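Local atomic coordinates of EmGH1 (PDB entry 5Z87), a protein that probably hydrolyses beta-glucosidic bonds and may also act on xylosides and arabinofuranosides. Residues P124-E129 against A378-C383; G214-P219 against I228-K233; G273-M278 against E307-S312; M336-G341 against R370-R375. One frame throughout, in Å; residues are numbered along the deposited sequence.

Contact 1: P124-E129 against A378-C383; sequences PAFVFE and AAKFKC
Lys380 sets CG beside its backbone N (chi1 -66°) and runs on fully extended, which carries NZ out from helix 366-382 to the carbonyl of Pro124, just ahead of strand 126-129. From the strand side the ring of Phe126 comes to meet the same helix. NZ donates to Pro124 O at 3.0 Å, in the plane of that carbonyl, and also bonds Gly90 O and Gln62 OE1, so that three oxygens share one buried ammonium group. The aliphatic part of the lysine crosses the ring at a slant, CG coming to 3.5 Å from Phe126 CE2. Ala379 and Cys383 also meet the ring. CB of Ala379 sits in the ring plane, 3.8 Å from Phe126 CZ, and Cys383 SG lies at the edge, 3.9 Å from Phe126 CE1, a sulfur-aromatic contact. A methionine in place of Lys380 would probably leave the carbonyls of Pro124 and Gly90 and the amide oxygen of Gln62 without their shared donor. One side chain thus serves twice, greasy along its stem and polar at its end. The contact lays a late helix of the N-terminal domain against an early strand of its parallel sheet, the helix-on-strand packing of a TIM-barrel-like domain.

Contact 2: G214-P219 against I228-K233; sequences GLQGAP and IATSVK
Gln216 and Thr230 lie across one another at a slant, and the carboxamide oxygen of the glutamine is the point where they meet. The glutamine chain is extended, so OE1 reaches past the carbonyl of Ile228 to the strand beyond, where it accepts from Thr230 N at 3.0 Å in a nearly straight bond (166° at the hydrogen). The donor stands 19° out of the amide plane. Thr230 OG1 lies equally near OE1, but its main partner is Ser274 OG, and the contact with OE1 is at best weak. Because OE1 also accepts from Ile275 N, while NE2 donates to Gly273 O, the whole amide is fixed in its rotation and ties strand 229-235 to the loop leading into strand 276-279. Leu215 supplies the apolar half. Its CB and CD1 both rest on the methyl of Thr230, CB to CG2 being 3.6 Å, and its CD2 comes within 4.0 Å of Ile228 CD1 as these two side chains slant past each other. With OG1 of Thr230 between backbone N and carbonyl carbon (chi1 54°), the hydroxyl faces the glutamine and the methyl the leucine. Backbone joins backbone where Ile228 N donates to Leu215 O at 2.9 Å. Helix 201-216 followed by strand 229-235 is the return from helix to strand of a beta-alpha-beta unit in the TIM-barrel-like domain.

Contact 3: G273-M278 against E307-S312; sequences GSIGLM and EGYVVS
Strands 276-278 and 309-311, parallel neighbours in the sheet of the TIM-barrel-like domain, run at 28° to each other, joined by bonds from Tyr309 N to Ile275 O (3.0 Å) and from Val311 N to Leu277 O (2.8 Å), with a weak one from Leu277 N to Tyr309 O between them. Tyr309 CG stands between backbone N and carbonyl carbon (chi1 64°), which folds the ring back over the neighbouring strand until one face lies on Gly276. The CA of that glycine is 3.5 Å from the ring centroid and 15° off its normal, a CH-pi contact. A side chain at position 276 would run into the ring, so the glycine is what allows this approach. Ile275 CG2 meets Tyr309 CE2 at 3.7 Å, and the hydroxyl bonds Ser231 OG one strand further in. A leucine in place of Tyr309 would probably leave Gly276 without its aromatic cover and Ser231 without this hydroxyl partner. On the same sheet face, Val311 CG1 packs against Met278 CB at 3.8 Å, and the Met278 side chain is about 4 Å from a bound DTT molecule. The opposite face carries Leu277 and Val310, side by side and pointing the same way, covered by Leu300 of helix 293-303. Tyr309 and Ile275 instead touch Ala379 of helix 366-382, while strand 229-235 flanks strand 276-279 on its other side.

Contact 4: M336-G341 against R370-R375; sequences MGLRAG and RRAAER
Arg371 directs its CB from helix 370-375 toward helix 336-340, and from there the side chain reads as a path from one helix to the other. CG continues anti to the backbone N (chi1 -175°). It also lies 3.7 Å above the centre of the Arg375 guanidinium, so the aliphatic stem of one arginine rests on the flat face of the next. CD follows in an extended line, and a bend at the third torsion (67°) then swings the head group toward the end of the other helix. NE donates to a water at 2.6 Å; that water lies in the guanidinium plane and may pass a weak bond on to Leu338 O. At the far end NH2 meets two carbonyl oxygens at the edge of the guanidinium: Leu338 O at 2.9 Å, where the bond is strongly bent, and Arg339 O at 3.3 Å, where it is straighter but long. Both are weak. Beside this polar bridge the only apolar touch of side chains is Leu338 CD1 on Ala372 CB, at 3.9 Å, the helix axes being 10.6 Å apart. Arg375 ends outside the pair, in a salt bridge with Asp343. The carbonyls met by Arg371 belong to the last turn of helix 330-340, at the negative end of its dipole, so a positive group is probably favoured there. Two weak bonds and a water imply a modest, partly hydrated grip.

All four contacts belong to the N-terminal domain, whose parallel sheet is reached by contacts 1, 2 and 3. Contact 1 spans most of the domain along the chain, and contacts 2, 3 and 4 follow in series within that span. Contacts 2 and 3, with centres about 10 Å apart, meet through neighbouring strands 229-235 and 276-279. Contact 1 touches both, Cys383 packing on Ala229 and Ala379 on Ile275, so the three form a buried cluster at the sheet. Helix 366-382 serves both contact 1 and contact 4, whose centres are about 17 Å apart. Partly buried contact 4 extends the cluster outward, touching contact 3 where Val310 packs on Gly341 but not reaching contact 2.

Contact 1: P124-E129 against A378-C383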
loop_
_atom_site.group_PDB
_atom_site.type_symbol
_atom_site.label_atom_id
_atom_site.label_comp_id
_atom_site.label_asym_id
_atom_site.label_seq_id
_atom_site.Cartn_x
_atom_site.Cartn_y
_atom_site.Cartn_z
ATOM N N PRO A 124 -32.740 -29.358 12.149
ATOM C CA PRO A 124 -31.673 -29.889 11.293
ATOM C C PRO A 124 -30.467 -28.952 11.287
ATOM O O PRO A 124 -30.522 -27.808 11.739
ATOM C CB PRO A 124 -32.329 -29.974 9.903
ATOM C CG PRO A 124 -33.789 -29.556 10.108
ATOM C CD PRO A 124 -33.797 -28.718 11.350
ATOM N N ALA A 125 -29.360 -29.473 10.775
ATOM C CA ALA A 125 -28.153 -28.678 10.594
ATOM C C ALA A 125 -28.226 -27.842 9.320
ATOM O O ALA A 125 -28.827 -28.250 8.322
ATOM C CB ALA A 125 -26.929 -29.591 10.540
ATOM N N PHE A 126 -27.633 -26.645 9.364
ATOM C CA PHE A 126 -27.180 -26.025 8.122
ATOM C C PHE A 126 -26.073 -26.899 7.548
ATOM O O PHE A 126 -25.234 -27.423 8.284
ATOM C CB PHE A 126 -26.659 -24.597 8.351
ATOM C CG PHE A 126 -27.680 -23.515 8.064
ATOM C CD1 PHE A 126 -28.348 -23.465 6.850
ATOM C CD2 PHE A 126 -27.982 -22.556 9.020
ATOM C CE1 PHE A 126 -29.298 -22.473 6.595
ATOM C CE2 PHE A 126 -28.934 -21.555 8.765
ATOM C CZ PHE A 126 -29.585 -21.517 7.557
ATOM N N VAL A 127 -26.102 -27.104 6.240
ATOM C CA VAL A 127 -25.083 -27.875 5.540
ATOM C C VAL A 127 -24.413 -26.892 4.590
ATOM O O VAL A 127 -24.977 -26.552 3.543
ATOM C CB VAL A 127 -25.669 -29.078 4.789
ATOM C CG1 VAL A 127 -24.572 -29.838 4.041
ATOM C CG2 VAL A 127 -26.393 -29.999 5.763
ATOM N N PHE A 128 -23.226 -26.416 4.959
ATOM C CA PHE A 128 -22.570 -25.324 4.240
ATOM C C PHE A 128 -21.579 -25.895 3.234
ATOM O O PHE A 128 -20.732 -26.722 3.593
ATOM C CB PHE A 128 -21.841 -24.381 5.207
ATOM C CG PHE A 128 -22.751 -23.520 6.036
ATOM C CD1 PHE A 128 -23.559 -22.565 5.439
ATOM C CD2 PHE A 128 -22.776 -23.644 7.421
ATOM C CE1 PHE A 128 -24.396 -21.751 6.196
ATOM C CE2 PHE A 128 -23.594 -22.830 8.187
ATOM C CZ PHE A 128 -24.427 -21.888 7.564
ATOM N N GLU A 129 -21.680 -25.455 1.985
ATOM C CA GLU A 129 -20.715 -25.836 0.957
ATOM C C GLU A 129 -20.142 -24.567 0.332
ATOM O O GLU A 129 -20.555 -23.455 0.665
ATOM C CB GLU A 129 -21.361 -26.753 -0.089
ATOM C CG GLU A 129 -21.924 -28.063 0.511
ATOM C CD GLU A 129 -20.845 -29.059 0.884
ATOM O OE1 GLU A 129 -21.158 -30.035 1.601
ATOM O OE2 GLU A 129 -19.674 -28.872 0.470
ATOM N N ALA A 378 -33.871 -18.370 12.785
ATOM C CA ALA A 378 -34.696 -17.678 11.800
ATOM C C ALA A 378 -34.215 -17.977 10.389
ATOM O O ALA A 378 -35.027 -18.173 9.472
ATOM C CB ALA A 378 -34.695 -16.173 12.073
ATOM N N ALA A 379 -32.892 -18.048 10.205
ATOM C CA ALA A 379 -32.356 -18.389 8.896
ATOM C C ALA A 379 -32.753 -19.807 8.510
ATOM O O ALA A 379 -33.116 -20.066 7.355
ATOM C CB ALA A 379 -30.830 -18.220 8.885
ATOM N N LYS A 380 -32.721 -20.735 9.473
ATOM C CA LYS A 380 -33.102 -22.115 9.174
ATOM C C LYS A 380 -34.571 -22.205 8.755
ATOM O O LYS A 380 -34.904 -22.884 7.776
ATOM C CB LYS A 380 -32.815 -23.014 10.378
ATOM C CG LYS A 380 -31.346 -23.146 10.686
ATOM C CD LYS A 380 -31.060 -24.079 11.847
ATOM C CE LYS A 380 -29.590 -24.534 11.785
ATOM N NZ LYS A 380 -29.170 -25.405 12.925
ATOM N N PHE A 381 -35.461 -21.514 9.466
ATOM C CA PHE A 381 -36.859 -21.484 9.049
ATOM C C PHE A 381 -36.991 -20.930 7.634
ATOM O O PHE A 381 -37.629 -21.549 6.772
ATOM C CB PHE A 381 -37.692 -20.670 10.052
ATOM C CG PHE A 381 -38.042 -21.439 11.318
ATOM C CD1 PHE A 381 -38.891 -22.549 11.266
ATOM C CD2 PHE A 381 -37.527 -21.057 12.552
ATOM C CE1 PHE A 381 -39.208 -23.274 12.421
ATOM C CE2 PHE A 381 -37.846 -21.768 13.718
ATOM C CZ PHE A 381 -38.687 -22.881 13.650
ATOM N N LYS A 382 -36.339 -19.790 7.365
ATOM C CA LYS A 382 -36.396 -19.165 6.043
ATOM C C LYS A 382 -35.913 -20.108 4.937
ATOM O O LYS A 382 -36.459 -20.104 3.824
ATOM C CB LYS A 382 -35.564 -17.871 6.045
ATOM C CG LYS A 382 -35.591 -17.118 4.703
ATOM C CD LYS A 382 -35.280 -15.613 4.852
ATOM C CE LYS A 382 -35.411 -14.898 3.515
ATOM N NZ LYS A 382 -35.103 -13.432 3.581
ATOM N N CYS A 383 -34.882 -20.911 5.212
ATOM C CA CYS A 383 -34.384 -21.849 4.219
ATOM C C CYS A 383 -35.196 -23.131 4.154
ATOM O O CYS A 383 -34.850 -24.015 3.366
ATOM C CB CYS A 383 -32.915 -22.184 4.495
ATOM S SG CYS A 383 -31.851 -20.723 4.285
#

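Contact 2: G214-P219 against I228-K233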
loop_
_atom_site.group_PDB
_atom_site.type_symbol
_atom_site.label_atom_id
_atom_site.label_comp_id
_atom_site.label_asym_id
_atom_site.label_seq_id
_atom_site.Cartn_x
_atom_site.Cartn_y
_atom_site.Cartn_z
ATOM N N GLY A 214 -29.421 -15.105 -7.644
ATOM C CA GLY A 214 -29.362 -16.409 -8.277
ATOM C C GLY A 214 -29.326 -17.555 -7.283
ATOM O O GLY A 214 -30.005 -18.566 -7.469
ATOM N N LEU A 215 -28.534 -17.418 -6.219
ATOM C CA LEU A 215 -28.400 -18.505 -5.254
ATOM C C LEU A 215 -29.605 -18.598 -4.316
ATOM O O LEU A 215 -30.010 -19.699 -3.933
ATOM C CB LEU A 215 -27.110 -18.332 -4.447
ATOM C CG LEU A 215 -25.809 -18.761 -5.129
ATOM C CD1 LEU A 215 -24.598 -18.275 -4.323
ATOM C CD2 LEU A 215 -25.763 -20.280 -5.312
ATOM N N GLN A 216 -30.176 -17.458 -3.923
ATOM C CA GLN A 216 -31.272 -17.418 -2.965
ATOM C C GLN A 216 -32.633 -17.224 -3.612
ATOM O O GLN A 216 -33.649 -17.461 -2.952
ATOM C CB GLN A 216 -31.072 -16.280 -1.949
ATOM C CG GLN A 216 -29.903 -16.460 -0.987
ATOM C CD GLN A 216 -29.976 -15.533 0.230
ATOM O OE1 GLN A 216 -29.303 -15.763 1.241
ATOM N NE2 GLN A 216 -30.798 -14.484 0.137
ATOM N N GLY A 217 -32.680 -16.782 -4.867
ATOM C CA GLY A 217 -33.903 -16.272 -5.447
ATOM C C GLY A 217 -34.097 -14.806 -5.118
ATOM O O GLY A 217 -33.415 -14.216 -4.274
ATOM N N ALA A 218 -35.057 -14.204 -5.809
ATOM C CA ALA A 218 -35.442 -12.838 -5.515
ATOM C C ALA A 218 -35.903 -12.732 -4.058
ATOM O O ALA A 218 -36.500 -13.670 -3.527
ATOM C CB ALA A 218 -36.552 -12.403 -6.467
ATOM N N PRO A 219 -35.629 -11.609 -3.387
ATOM C CA PRO A 219 -35.960 -11.500 -1.956
ATOM C C PRO A 219 -37.390 -11.945 -1.671
ATOM O O PRO A 219 -38.330 -11.528 -2.349
ATOM C CB PRO A 219 -35.777 -10.007 -1.656
ATOM C CG PRO A 219 -34.953 -9.466 -2.771
ATOM C CD PRO A 219 -35.204 -10.324 -3.967
ATOM N N ILE A 228 -30.516 -21.713 -1.908
ATOM C CA ILE A 228 -29.692 -21.864 -0.713
ATOM C C ILE A 228 -29.336 -20.474 -0.199
ATOM O O ILE A 228 -29.390 -19.485 -0.931
ATOM C CB ILE A 228 -28.401 -22.682 -0.981
ATOM C CG1 ILE A 228 -27.416 -21.873 -1.849
ATOM C CG2 ILE A 228 -28.732 -24.020 -1.649
ATOM C CD1 ILE A 228 -26.046 -22.546 -2.055
ATOM N N ALA A 229 -28.955 -20.411 1.071
ATOM C CA ALA A 229 -28.523 -19.156 1.674
ATOM C C ALA A 229 -27.107 -18.780 1.232
ATOM O O ALA A 229 -26.212 -19.631 1.154
ATOM C CB ALA A 229 -28.582 -19.256 3.203
ATOM N N THR A 230 -26.914 -17.498 0.941
ATOM C CA THR A 230 -25.591 -16.926 0.704
ATOM C C THR A 230 -25.006 -16.408 2.012
ATOM O O THR A 230 -25.731 -15.902 2.873
ATOM C CB THR A 230 -25.659 -15.763 -0.294
ATOM O OG1 THR A 230 -26.626 -14.803 0.153
ATOM C CG2 THR A 230 -26.056 -16.247 -1.667
ATOM N N SER A 231 -23.685 -16.529 2.153
ATOM C CA SER A 231 -22.929 -15.851 3.207
ATOM C C SER A 231 -21.882 -14.965 2.529
ATOM O O SER A 231 -20.772 -15.410 2.229
ATOM C CB SER A 231 -22.276 -16.848 4.170
ATOM O OG SER A 231 -23.126 -17.954 4.406
ATOM N N VAL A 232 -22.224 -13.700 2.293
ATOM C CA VAL A 232 -21.313 -12.825 1.566
ATOM C C VAL A 232 -20.070 -12.569 2.410
ATOM O O VAL A 232 -20.151 -12.373 3.633
ATOM C CB VAL A 232 -22.029 -11.525 1.170
ATOM C CG1 VAL A 232 -23.103 -11.830 0.134
ATOM C CG2 VAL A 232 -22.666 -10.881 2.400
ATOM N N LYS A 233 -18.903 -12.606 1.767
ATOM C CA LYS A 233 -17.628 -12.569 2.465
ATOM C C LYS A 233 -16.655 -11.736 1.636
ATOM O O LYS A 233 -16.894 -11.499 0.449
ATOM C CB LYS A 233 -17.112 -13.992 2.701
ATOM C CG LYS A 233 -16.841 -14.753 1.414
ATOM C CD LYS A 233 -16.342 -16.153 1.681
ATOM C CE LYS A 233 -15.726 -16.754 0.411
ATOM N NZ LYS A 233 -15.523 -18.251 0.498
#

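Contact 3: G273-M278 against E307-S312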
loop_
_atom_site.group_PDB
_atom_site.type_symbol
_atom_site.label_atom_id
_atom_site.label_comp_id
_atom_site.label_asym_id
_atom_site.label_seq_id
_atom_site.Cartn_x
_atom_site.Cartn_y
_atom_site.Cartn_z
ATOM N N GLY A 273 -31.031 -9.213 -0.098
ATOM C CA GLY A 273 -31.534 -9.993 1.017
ATOM C C GLY A 273 -30.702 -11.195 1.391
ATOM O O GLY A 273 -31.260 -12.207 1.837
ATOM N N SER A 274 -29.382 -11.125 1.200
ATOM C CA SER A 274 -28.491 -12.175 1.678
ATOM C C SER A 274 -28.826 -12.529 3.124
ATOM O O SER A 274 -28.991 -11.650 3.966
ATOM C CB SER A 274 -27.027 -11.715 1.554
ATOM O OG SER A 274 -26.109 -12.688 2.050
ATOM N N ILE A 275 -28.943 -13.825 3.399
ATOM C CA ILE A 275 -29.316 -14.293 4.727
ATOM C C ILE A 275 -28.096 -14.359 5.637
ATOM O O ILE A 275 -28.200 -14.129 6.849
ATOM C CB ILE A 275 -30.015 -15.669 4.601
ATOM C CG1 ILE A 275 -31.380 -15.540 3.934
ATOM C CG2 ILE A 275 -30.181 -16.362 5.951
ATOM C CD1 ILE A 275 -32.004 -16.897 3.599
ATOM N N GLY A 276 -26.928 -14.692 5.085
ATOM C CA GLY A 276 -25.718 -14.828 5.860
ATOM C C GLY A 276 -24.636 -13.846 5.426
ATOM O O GLY A 276 -24.725 -13.189 4.377
ATOM N N LEU A 277 -23.600 -13.765 6.256
ATOM C CA LEU A 277 -22.442 -12.909 6.026
ATOM C C LEU A 277 -21.282 -13.508 6.798
ATOM O O LEU A 277 -21.471 -13.956 7.936
ATOM C CB LEU A 277 -22.707 -11.470 6.482
ATOM C CG LEU A 277 -21.516 -10.500 6.493
ATOM C CD1 LEU A 277 -21.989 -9.135 6.037
ATOM C CD2 LEU A 277 -20.890 -10.398 7.877
ATOM N N MET A 278 -20.093 -13.518 6.187
ATOM C CA MET A 278 -18.881 -14.010 6.848
ATOM C C MET A 278 -17.870 -12.879 7.041
ATOM O O MET A 278 -17.695 -12.036 6.159
ATOM C CB MET A 278 -18.238 -15.150 6.049
ATOM C CG MET A 278 -16.944 -15.694 6.650
ATOM S SD MET A 278 -16.186 -16.947 5.582
ATOM C CE MET A 278 -17.270 -18.343 5.827
ATOM N N GLU A 307 -30.811 -8.911 9.464
ATOM C CA GLU A 307 -31.473 -9.824 10.382
ATOM C C GLU A 307 -30.994 -11.258 10.239
ATOM O O GLU A 307 -31.483 -12.140 10.959
ATOM C CB GLU A 307 -32.994 -9.722 10.204
ATOM C CG GLU A 307 -33.536 -8.467 10.916
ATOM C CD GLU A 307 -34.947 -8.076 10.509
ATOM O OE1 GLU A 307 -35.481 -8.637 9.526
ATOM O OE2 GLU A 307 -35.523 -7.197 11.188
ATOM N N GLY A 308 -30.015 -11.514 9.381
ATOM C CA GLY A 308 -29.493 -12.849 9.192
ATOM C C GLY A 308 -28.403 -13.181 10.192
ATOM O O GLY A 308 -28.317 -12.606 11.280
ATOM N N TYR A 309 -27.551 -14.123 9.801
ATOM C CA TYR A 309 -26.478 -14.613 10.647
ATOM C C TYR A 309 -25.121 -14.116 10.154
ATOM O O TYR A 309 -24.898 -13.914 8.955
ATOM C CB TYR A 309 -26.475 -16.153 10.706
ATOM C CG TYR A 309 -26.199 -16.819 9.379
ATOM C CD1 TYR A 309 -24.890 -17.087 8.967
ATOM C CD2 TYR A 309 -27.240 -17.181 8.534
ATOM C CE1 TYR A 309 -24.632 -17.697 7.754
ATOM C CE2 TYR A 309 -26.992 -17.787 7.308
ATOM C CZ TYR A 309 -25.682 -18.041 6.924
ATOM O OH TYR A 309 -25.417 -18.630 5.707
ATOM N N VAL A 310 -24.218 -13.922 11.106
ATOM C CA VAL A 310 -22.813 -13.689 10.837
ATOM C C VAL A 310 -22.076 -14.971 11.186
ATOM O O VAL A 310 -22.125 -15.437 12.335
ATOM C CB VAL A 310 -22.269 -12.497 11.638
ATOM C CG1 VAL A 310 -20.750 -12.452 11.529
ATOM C CG2 VAL A 310 -22.882 -11.207 11.146
ATOM N N VAL A 311 -21.409 -15.550 10.208
ATOM C CA VAL A 311 -20.584 -16.735 10.431
ATOM C C VAL A 311 -19.123 -16.308 10.415
ATOM O O VAL A 311 -18.728 -15.403 9.668
ATOM C CB VAL A 311 -20.869 -17.838 9.391
ATOM C CG1 VAL A 311 -20.714 -17.304 7.959
ATOM C CG2 VAL A 311 -19.991 -19.044 9.632
ATOM N N SER A 312 -18.332 -16.911 11.292
ATOM C CA SER A 312 -16.909 -16.651 11.274
ATOM C C SER A 312 -16.267 -17.325 10.069
ATOM O O SER A 312 -16.774 -18.316 9.532
ATOM C CB SER A 312 -16.255 -17.172 12.552
ATOM O OG SER A 312 -15.984 -18.560 12.429
#

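Contact 4: M336-G341 against R370-R375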
loop_
_atom_site.group_PDB
_atom_site.type_symbol
_atom_site.label_atom_id
_atom_site.label_comp_id
_atom_site.label_asym_id
_atom_site.label_seq_id
_atom_site.Cartn_x
_atom_site.Cartn_y
_atom_site.Cartn_z
ATOM N N MET A 336 -15.466 -11.817 22.984
ATOM C CA MET A 336 -15.336 -10.689 22.060
ATOM C C MET A 336 -16.103 -10.933 20.763
ATOM O O MET A 336 -16.858 -10.066 20.306
ATOM C CB MET A 336 -13.863 -10.419 21.764
ATOM C CG MET A 336 -13.132 -9.735 22.895
ATOM S SD MET A 336 -11.426 -9.350 22.435
ATOM C CE MET A 336 -10.827 -8.672 23.986
ATOM N N GLY A 337 -15.920 -12.111 20.149
ATOM C CA GLY A 337 -16.631 -12.398 18.910
ATOM C C GLY A 337 -18.146 -12.368 19.062
ATOM O O GLY A 337 -18.861 -11.798 18.226
ATOM N N LEU A 338 -18.662 -12.989 20.123
ATOM C CA LEU A 338 -20.112 -13.052 20.296
ATOM C C LEU A 338 -20.704 -11.668 20.552
ATOM O O LEU A 338 -21.705 -11.284 19.930
ATOM C CB LEU A 338 -20.454 -14.017 21.432
ATOM C CG LEU A 338 -21.914 -14.439 21.486
ATOM C CD1 LEU A 338 -22.209 -15.368 20.330
ATOM C CD2 LEU A 338 -22.209 -15.106 22.836
ATOM N N ARG A 339 -20.088 -10.890 21.452
ATOM C CA ARG A 339 -20.618 -9.552 21.721
ATOM C C ARG A 339 -20.426 -8.629 20.533
ATOM O O ARG A 339 -21.256 -7.736 20.303
ATOM C CB ARG A 339 -19.965 -8.933 22.952
ATOM C CG ARG A 339 -19.729 -9.890 24.086
ATOM C CD ARG A 339 -20.582 -9.609 25.278
ATOM N NE ARG A 339 -20.488 -8.224 25.697
ATOM C CZ ARG A 339 -19.526 -7.749 26.473
ATOM N NH1 ARG A 339 -19.522 -6.463 26.812
ATOM N NH2 ARG A 339 -18.574 -8.563 26.909
ATOM N N ALA A 340 -19.344 -8.816 19.771
ATOM C CA ALA A 340 -19.168 -8.000 18.578
ATOM C C ALA A 340 -20.296 -8.259 17.600
ATOM O O ALA A 340 -20.809 -7.326 16.976
ATOM C CB ALA A 340 -17.812 -8.277 17.924
ATOM N N GLY A 341 -20.710 -9.521 17.468
ATOM C CA GLY A 341 -21.792 -9.839 16.566
ATOM C C GLY A 341 -21.568 -11.021 15.642
ATOM O O GLY A 341 -22.282 -11.157 14.645
ATOM N N ARG A 370 -28.695 -16.055 23.228
ATOM C CA ARG A 370 -30.044 -16.040 22.670
ATOM C C ARG A 370 -30.130 -15.152 21.428
ATOM O O ARG A 370 -30.821 -15.497 20.458
ATOM C CB ARG A 370 -31.034 -15.583 23.753
ATOM C CG ARG A 370 -32.364 -15.019 23.261
ATOM C CD ARG A 370 -33.202 -16.088 22.615
ATOM N NE ARG A 370 -34.451 -15.589 22.029
ATOM C CZ ARG A 370 -35.656 -15.791 22.568
ATOM N NH1 ARG A 370 -35.761 -16.458 23.714
ATOM N NH2 ARG A 370 -36.751 -15.322 21.970
ATOM N N ARG A 371 -29.443 -14.002 21.441
ATOM C CA ARG A 371 -29.396 -13.160 20.246
ATOM C C ARG A 371 -28.824 -13.932 19.061
ATOM O O ARG A 371 -29.397 -13.935 17.963
ATOM C CB ARG A 371 -28.572 -11.896 20.524
ATOM C CG ARG A 371 -28.567 -10.899 19.359
ATOM C CD ARG A 371 -27.658 -9.694 19.647
ATOM N NE ARG A 371 -26.235 -10.047 19.710
ATOM C CZ ARG A 371 -25.245 -9.156 19.759
ATOM N NH1 ARG A 371 -25.510 -7.850 19.750
ATOM N NH2 ARG A 371 -23.987 -9.567 19.814
ATOM N N ALA A 372 -27.715 -14.635 19.278
ATOM C CA ALA A 372 -27.090 -15.370 18.187
ATOM C C ALA A 372 -27.950 -16.557 17.751
ATOM O O ALA A 372 -28.241 -16.720 16.557
ATOM C CB ALA A 372 -25.690 -15.823 18.607
ATOM N N ALA A 373 -28.391 -17.388 18.706
ATOM C CA ALA A 373 -29.152 -18.585 18.337
ATOM C C ALA A 373 -30.462 -18.234 17.639
ATOM O O ALA A 373 -30.930 -18.989 16.780
ATOM C CB ALA A 373 -29.415 -19.454 19.564
ATOM N N GLU A 374 -31.057 -17.087 17.960
ATOM C CA GLU A 374 -32.324 -16.767 17.325
ATOM C C GLU A 374 -32.118 -16.386 15.864
ATOM O O GLU A 374 -32.932 -16.753 15.009
ATOM C CB GLU A 374 -33.055 -15.658 18.094
ATOM C CG GLU A 374 -34.494 -15.495 17.612
ATOM C CD GLU A 374 -35.317 -14.518 18.439
ATOM O OE1 GLU A 374 -35.179 -14.520 19.689
ATOM O OE2 GLU A 374 -36.102 -13.751 17.823
ATOM N N ARG A 375 -31.030 -15.662 15.557
ATOM C CA ARG A 375 -30.697 -15.356 14.165
ATOM C C ARG A 375 -30.530 -16.635 13.359
ATOM O O ARG A 375 -31.091 -16.777 12.263
ATOM C CB ARG A 375 -29.411 -14.519 14.095
ATOM C CG ARG A 375 -29.570 -13.095 14.557
ATOM C CD ARG A 375 -28.318 -12.579 15.230
ATOM N NE ARG A 375 -28.416 -11.145 15.473
ATOM C CZ ARG A 375 -27.423 -10.382 15.921
ATOM N NH1 ARG A 375 -26.234 -10.906 16.186
ATOM N NH2 ARG A 375 -27.628 -9.087 16.109
HETATM O O HOH W 1 -24.971 -12.244 20.171
#